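PDB 3MKC: racemase from Pseudovibrio sp. JE062, which is of unknown precise function but belongs to the enolase superfamily, pairing an N-terminal alpha+beta capping domain with a C-terminal barrel domain. Local coordinates for residues L56-I61 against D92-Q97; A85-M90 against L102-L107. One frame throughout, in Å; residues are numbered along the deposited sequence.

Contact 1 of 2, residues L56-I61 against D92-Q97; sequences LAYANI and DATQWQ
T94 OG1 bonds most strongly to M90 O in the last turn of helix 83-93, with Y91 O as a second partner. The CB of T94 points toward the other segment, and Y58 OH lies 3.9 Å from T94 CB. The setting is the N-terminal capping domain of the enolase-type fold. Helix 52-59 and the turn between helices 83-93 and 95-98 meet here. Y58 and T94 are buried, while Q97 and I61 are partly exposed.

Q97 makes the longer contact with Y58. The two side chains run alongside each other in opposite directions. Y58 CE1 lies 3.6 Å from Q97 NE2 and 3.9 Å from Q97 CG. The amide plane is turned 43° from the ring plane, and NE2 approaches the ring obliquely. Beyond CG the glutamine chain is extended (chi2 -177°). This carries NE2 along the CE1 side of the ring to I61, whose CD1 is 4.0 Å from Q97 NE2.

A water lies between the polar ends of Y58 and Q97. The water accepts from Q97 NE2 at 3.2 Å. The bond between the water and Y58 OH, at 2.9 Å, is weak. The solvent bridge next to the direct packing is thus a weak one on the Y58 side.

From outside the two segments, N70 ND2 bonds both A59 O and I61 O, and so holds the end of helix 52-59. Each segment also carries a local amide bond. Q95 NE2 donates to D92 O along the turn after helix 83-93, in the carbonyl plane and on a lone pair. In the other segment, N60 ND2 folds back to L56 O at 2.9 Å, approaching from above the carbonyl plane, 39° out of it.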
loop_
_atom_site.group_PDB
_atom_site.type_symbol
_atom_site.label_atom_id
_atom_site.label_comp_id
_atom_site.label_asym_id
_atom_site.label_seq_id
_atom_site.Cartn_x
_atom_site.Cartn_y
_atom_site.Cartn_z
ATOM N N LEU A 56 -6.752 -10.566 14.925
ATOM C CA LEU A 56 -6.619 -10.560 16.380
ATOM C C LEU A 56 -6.392 -11.983 16.896
ATOM O O LEU A 56 -5.530 -12.216 17.746
ATOM C CB LEU A 56 -7.876 -9.970 17.031
ATOM C CG LEU A 56 -7.826 -9.779 18.551
ATOM C CD1 LEU A 56 -6.822 -8.690 18.886
ATOM C CD2 LEU A 56 -9.207 -9.403 19.080
ATOM N N ALA A 57 -7.161 -12.938 16.375
ATOM C CA ALA A 57 -7.021 -14.327 16.816
ATOM C C ALA A 57 -5.628 -14.850 16.494
ATOM O O ALA A 57 -4.989 -15.502 17.319
ATOM C CB ALA A 57 -8.079 -15.198 16.154
ATOM N N TYR A 58 -5.154 -14.553 15.289
ATOM C CA TYR A 58 -3.835 -15.008 14.874
ATOM C C TYR A 58 -2.761 -14.433 15.789
ATOM O O TYR A 58 -1.805 -15.119 16.162
ATOM C CB TYR A 58 -3.555 -14.576 13.432
ATOM C CG TYR A 58 -2.188 -14.991 12.950
ATOM C CD1 TYR A 58 -1.940 -16.301 12.540
ATOM C CD2 TYR A 58 -1.126 -14.090 12.953
ATOM C CE1 TYR A 58 -0.666 -16.702 12.150
ATOM C CE2 TYR A 58 0.152 -14.486 12.565
ATOM C CZ TYR A 58 0.374 -15.789 12.170
ATOM O OH TYR A 58 1.645 -16.188 11.820
ATOM N N ALA A 59 -2.932 -13.166 16.147
ATOM C CA ALA A 59 -1.981 -12.470 16.997
ATOM C C ALA A 59 -1.981 -12.987 18.429
ATOM O O ALA A 59 -1.062 -12.702 19.190
ATOM C CB ALA A 59 -2.276 -10.976 16.979
ATOM N N ASN A 60 -3.003 -13.755 18.791
ATOM C CA ASN A 60 -3.101 -14.284 20.146
ATOM C C ASN A 60 -2.973 -15.801 20.273
ATOM O O ASN A 60 -3.339 -16.374 21.301
ATOM C CB ASN A 60 -4.416 -13.816 20.781
ATOM C CG ASN A 60 -4.355 -12.371 21.237
ATOM O OD1 ASN A 60 -3.650 -12.046 22.190
ATOM N ND2 ASN A 60 -5.079 -11.496 20.553
ATOM N N ILE A 61 -2.449 -16.455 19.243
ATOM C CA ILE A 61 -2.289 -17.904 19.296
ATOM C C ILE A 61 -1.163 -18.308 20.237
ATOM O O ILE A 61 -0.266 -17.510 20.533
ATOM C CB ILE A 61 -2.019 -18.501 17.889
ATOM C CG1 ILE A 61 -0.778 -17.860 17.260
ATOM C CG2 ILE A 61 -3.242 -18.299 17.011
ATOM C CD1 ILE A 61 0.486 -18.646 17.452
ATOM N N ASP A 92 10.999 -16.277 10.764
ATOM C CA ASP A 92 11.544 -17.608 10.995
ATOM C C ASP A 92 10.722 -18.424 11.985
ATOM O O ASP A 92 10.535 -19.621 11.802
ATOM C CB ASP A 92 12.981 -17.504 11.514
ATOM C CG ASP A 92 13.590 -18.858 11.799
ATOM O OD1 ASP A 92 13.815 -19.628 10.839
ATOM O OD2 ASP A 92 13.836 -19.163 12.987
ATOM N N ALA A 93 10.224 -17.771 13.031
ATOM C CA ALA A 93 9.470 -18.470 14.070
ATOM C C ALA A 93 8.012 -18.765 13.748
ATOM O O ALA A 93 7.341 -19.471 14.502
ATOM C CB ALA A 93 9.555 -17.678 15.378
ATOM N N THR A 94 7.524 -18.256 12.624
ATOM C CA THR A 94 6.128 -18.450 12.257
ATOM C C THR A 94 5.935 -19.115 10.891
ATOM O O THR A 94 4.836 -19.098 10.348
ATOM C CB THR A 94 5.410 -17.099 12.222
ATOM O OG1 THR A 94 6.083 -16.248 11.285
ATOM C CG2 THR A 94 5.433 -16.434 13.606
ATOM N N GLN A 95 6.992 -19.699 10.343
ATOM C CA GLN A 95 6.909 -20.336 9.033
ATOM C C GLN A 95 5.782 -21.347 8.854
ATOM O O GLN A 95 5.237 -21.480 7.753
ATOM C CB GLN A 95 8.223 -21.034 8.700
ATOM C CG GLN A 95 9.400 -20.115 8.511
ATOM C CD GLN A 95 10.654 -20.891 8.201
ATOM O OE1 GLN A 95 10.770 -21.502 7.140
ATOM N NE2 GLN A 95 11.598 -20.886 9.134
ATOM N N TRP A 96 5.429 -22.069 9.916
ATOM C CA TRP A 96 4.388 -23.075 9.774
ATOM C C TRP A 96 3.057 -22.519 9.281
ATOM O O TRP A 96 2.340 -23.199 8.550
ATOM C CB TRP A 96 4.165 -23.848 11.085
ATOM C CG TRP A 96 3.490 -25.170 10.834
ATOM C CD1 TRP A 96 2.175 -25.481 11.049
ATOM C CD2 TRP A 96 4.083 -26.333 10.237
ATOM N NE1 TRP A 96 1.913 -26.766 10.619
ATOM C CE2 TRP A 96 3.067 -27.308 10.115
ATOM C CE3 TRP A 96 5.373 -26.642 9.788
ATOM C CZ2 TRP A 96 3.302 -28.572 9.562
ATOM C CZ3 TRP A 96 5.609 -27.902 9.234
ATOM C CH2 TRP A 96 4.575 -28.849 9.126
ATOM N N GLN A 97 2.724 -21.289 9.664
ATOM C CA GLN A 97 1.458 -20.707 9.219
ATOM C C GLN A 97 1.505 -19.232 8.840
ATOM O O GLN A 97 0.461 -18.621 8.646
ATOM C CB GLN A 97 0.370 -20.908 10.287
ATOM C CG GLN A 97 0.692 -20.327 11.664
ATOM C CD GLN A 97 -0.400 -20.621 12.696
ATOM O OE1 GLN A 97 -1.195 -21.542 12.523
ATOM N NE2 GLN A 97 -0.425 -19.847 13.780
HETATM O O HOH W 1 2.028 -17.850 14.201
#

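Contact 2 of 2, residues A85-M90 against L102-L107; sequences AIWDAM and LGMFAL
W87 is the first residue of segment 85-90 to reach segment 102-107. L107 CD2 sits over one face of its indole, offset toward the rim. The methyl is 3.7 Å from the centroid of the five-membered ring, 26° off the normal, a CH-pi contact. L107 CD2 comes as near as 3.3 Å to W87 NE1. L107 holds its CG anti to the backbone N (chi1 -173°), which projects the methyls across the gap between the helices. At the six-membered ring, the selenomethionine M104 bends its chain so that CE lies 3.8 Å from W87 CZ2, at an oblique approach. The indole N-H is not lost in this apolar setting, because NE1 donates to G292 O.

One turn on, selenomethionine M90 adds to the same core. Its CE packs 4.2 Å from L107 CG, so L107 is touched by both W87 and M90.

Segments 85-90 and 102-107 run roughly antiparallel (151°), their axes coming within 11.7 Å. Both helices, 83-93 and 102-122, lie in the capping domain of the enolase-type fold. W87 also touches T295 and E296 of helix 293-306 and makes a cation-pi contact with R299, joining helix 83-93 to that helix of the barrel.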
loop_
_atom_site.group_PDB
_atom_site.type_symbol
_atom_site.label_atom_id
_atom_site.label_comp_id
_atom_site.label_asym_id
_atom_site.label_seq_id
_atom_site.Cartn_x
_atom_site.Cartn_y
_atom_site.Cartn_z
ATOM N N ALA A 85 16.476 -7.356 11.777
ATOM C CA ALA A 85 16.694 -8.586 12.531
ATOM C C ALA A 85 15.408 -9.102 13.172
ATOM O O ALA A 85 15.174 -10.306 13.215
ATOM C CB ALA A 85 17.761 -8.366 13.598
ATOM N N ILE A 86 14.577 -8.196 13.676
ATOM C CA ILE A 86 13.322 -8.606 14.300
ATOM C C ILE A 86 12.411 -9.209 13.230
ATOM O O ILE A 86 11.696 -10.177 13.478
ATOM C CB ILE A 86 12.626 -7.416 14.973
ATOM C CG1 ILE A 86 13.538 -6.854 16.068
ATOM C CG2 ILE A 86 11.285 -7.854 15.561
ATOM C CD1 ILE A 86 13.065 -5.551 16.664
ATOM N N TRP A 87 12.452 -8.631 12.036
ATOM C CA TRP A 87 11.655 -9.120 10.913
ATOM C C TRP A 87 12.007 -10.591 10.689
ATOM O O TRP A 87 11.124 -11.449 10.632
ATOM C CB TRP A 87 11.996 -8.336 9.641
ATOM C CG TRP A 87 10.976 -8.438 8.535
ATOM C CD1 TRP A 87 10.037 -7.502 8.198
ATOM C CD2 TRP A 87 10.808 -9.523 7.607
ATOM N NE1 TRP A 87 9.298 -7.933 7.119
ATOM C CE2 TRP A 87 9.750 -9.170 6.737
ATOM C CE3 TRP A 87 11.449 -10.759 7.427
ATOM C CZ2 TRP A 87 9.318 -10.007 5.700
ATOM C CZ3 TRP A 87 11.018 -11.595 6.392
ATOM C CH2 TRP A 87 9.962 -11.211 5.544
ATOM N N ASP A 88 13.303 -10.870 10.558
ATOM C CA ASP A 88 13.769 -12.232 10.327
ATOM C C ASP A 88 13.379 -13.165 11.462
ATOM O O ASP A 88 13.009 -14.318 11.226
ATOM C CB ASP A 88 15.297 -12.278 10.157
ATOM C CG ASP A 88 15.766 -11.709 8.827
ATOM O OD1 ASP A 88 14.939 -11.574 7.897
ATOM O OD2 ASP A 88 16.972 -11.412 8.708
ATOM N N ALA A 89 13.466 -12.660 12.690
ATOM C CA ALA A 89 13.146 -13.463 13.864
ATOM C C ALA A 89 11.681 -13.860 13.883
ATOM O O ALA A 89 11.347 -15.012 14.164
ATOM C CB ALA A 89 13.495 -12.692 15.135
HETATM N N MSE A 90 10.810 -12.903 13.594
HETATM C CA MSE A 90 9.381 -13.165 13.576
HETATM C C MSE A 90 9.042 -14.128 12.440
HETATM O O MSE A 90 8.322 -15.117 12.636
HETATM C CB MSE A 90 8.596 -11.859 13.396
HETATM C CG MSE A 90 8.617 -10.922 14.600
HETATM SE SE MSE A 90 7.417 -9.429 14.357
HETATM C CE MSE A 90 8.420 -8.517 12.988
ATOM N N LEU A 102 -2.500 -14.447 5.258
ATOM C CA LEU A 102 -2.913 -13.711 6.457
ATOM C C LEU A 102 -1.808 -13.434 7.467
ATOM O O LEU A 102 -1.673 -12.313 7.960
ATOM C CB LEU A 102 -4.050 -14.459 7.167
ATOM C CG LEU A 102 -4.693 -13.715 8.340
ATOM C CD1 LEU A 102 -5.789 -12.803 7.811
ATOM C CD2 LEU A 102 -5.290 -14.705 9.332
ATOM N N GLY A 103 -1.039 -14.466 7.797
ATOM C CA GLY A 103 0.031 -14.301 8.760
ATOM C C GLY A 103 0.953 -13.143 8.433
ATOM O O GLY A 103 1.415 -12.440 9.332
HETATM N N MSE A 104 1.221 -12.937 7.149
HETATM C CA MSE A 104 2.108 -11.856 6.737
HETATM C C MSE A 104 1.491 -10.481 6.958
HETATM O O MSE A 104 2.214 -9.505 7.143
HETATM C CB MSE A 104 2.503 -12.018 5.261
HETATM C CG MSE A 104 3.531 -13.129 5.016
HETATM SE SE MSE A 104 5.199 -12.938 5.973
HETATM C CE MSE A 104 5.740 -11.218 5.319
ATOM N N PHE A 105 0.163 -10.394 6.945
ATOM C CA PHE A 105 -0.468 -9.095 7.169
ATOM C C PHE A 105 -0.112 -8.684 8.598
ATOM O O PHE A 105 0.223 -7.531 8.862
ATOM C CB PHE A 105 -1.997 -9.162 7.035
ATOM C CG PHE A 105 -2.495 -9.744 5.739
ATOM C CD1 PHE A 105 -1.634 -9.993 4.666
ATOM C CD2 PHE A 105 -3.847 -10.063 5.603
ATOM C CE1 PHE A 105 -2.118 -10.554 3.483
ATOM C CE2 PHE A 105 -4.338 -10.625 4.423
ATOM C CZ PHE A 105 -3.472 -10.871 3.362
ATOM N N ALA A 106 -0.173 -9.644 9.516
ATOM C CA ALA A 106 0.139 -9.384 10.914
ATOM C C ALA A 106 1.594 -8.955 11.086
ATOM O O ALA A 106 1.893 -8.009 11.815
ATOM C CB ALA A 106 -0.139 -10.627 11.744
ATOM N N LEU A 107 2.500 -9.655 10.412
ATOM C CA LEU A 107 3.909 -9.320 10.505
ATOM C C LEU A 107 4.103 -7.906 9.955
ATOM O O LEU A 107 4.852 -7.115 10.518
ATOM C CB LEU A 107 4.746 -10.333 9.714
ATOM C CG LEU A 107 6.275 -10.263 9.805
ATOM C CD1 LEU A 107 6.862 -11.575 9.326
ATOM C CD2 LEU A 107 6.812 -9.106 8.968
#

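Overall arrangement
Contacts 1 and 2 are neighbours in the capping domain, with centres about 9 Å apart. They share helix 83-93: contact 2 uses its middle and contact 1 its C-terminal end. Their segments alternate along the chain, and helix 102-122 of contact 2 is the next helix after 95-98 of contact 1. The two also touch through Y58. Y58 CZ lies 3.7 Å from G103 CA, and Y58 CD2 lies 3.8 Å from A106 CB. The tyrosine thus packs helix 52-59 against helix 102-122. Contact 1 is the more peripheral: its centre lies about 22 Å from the centre of the chain, against about 17 Å for the centre of the buried contact 2.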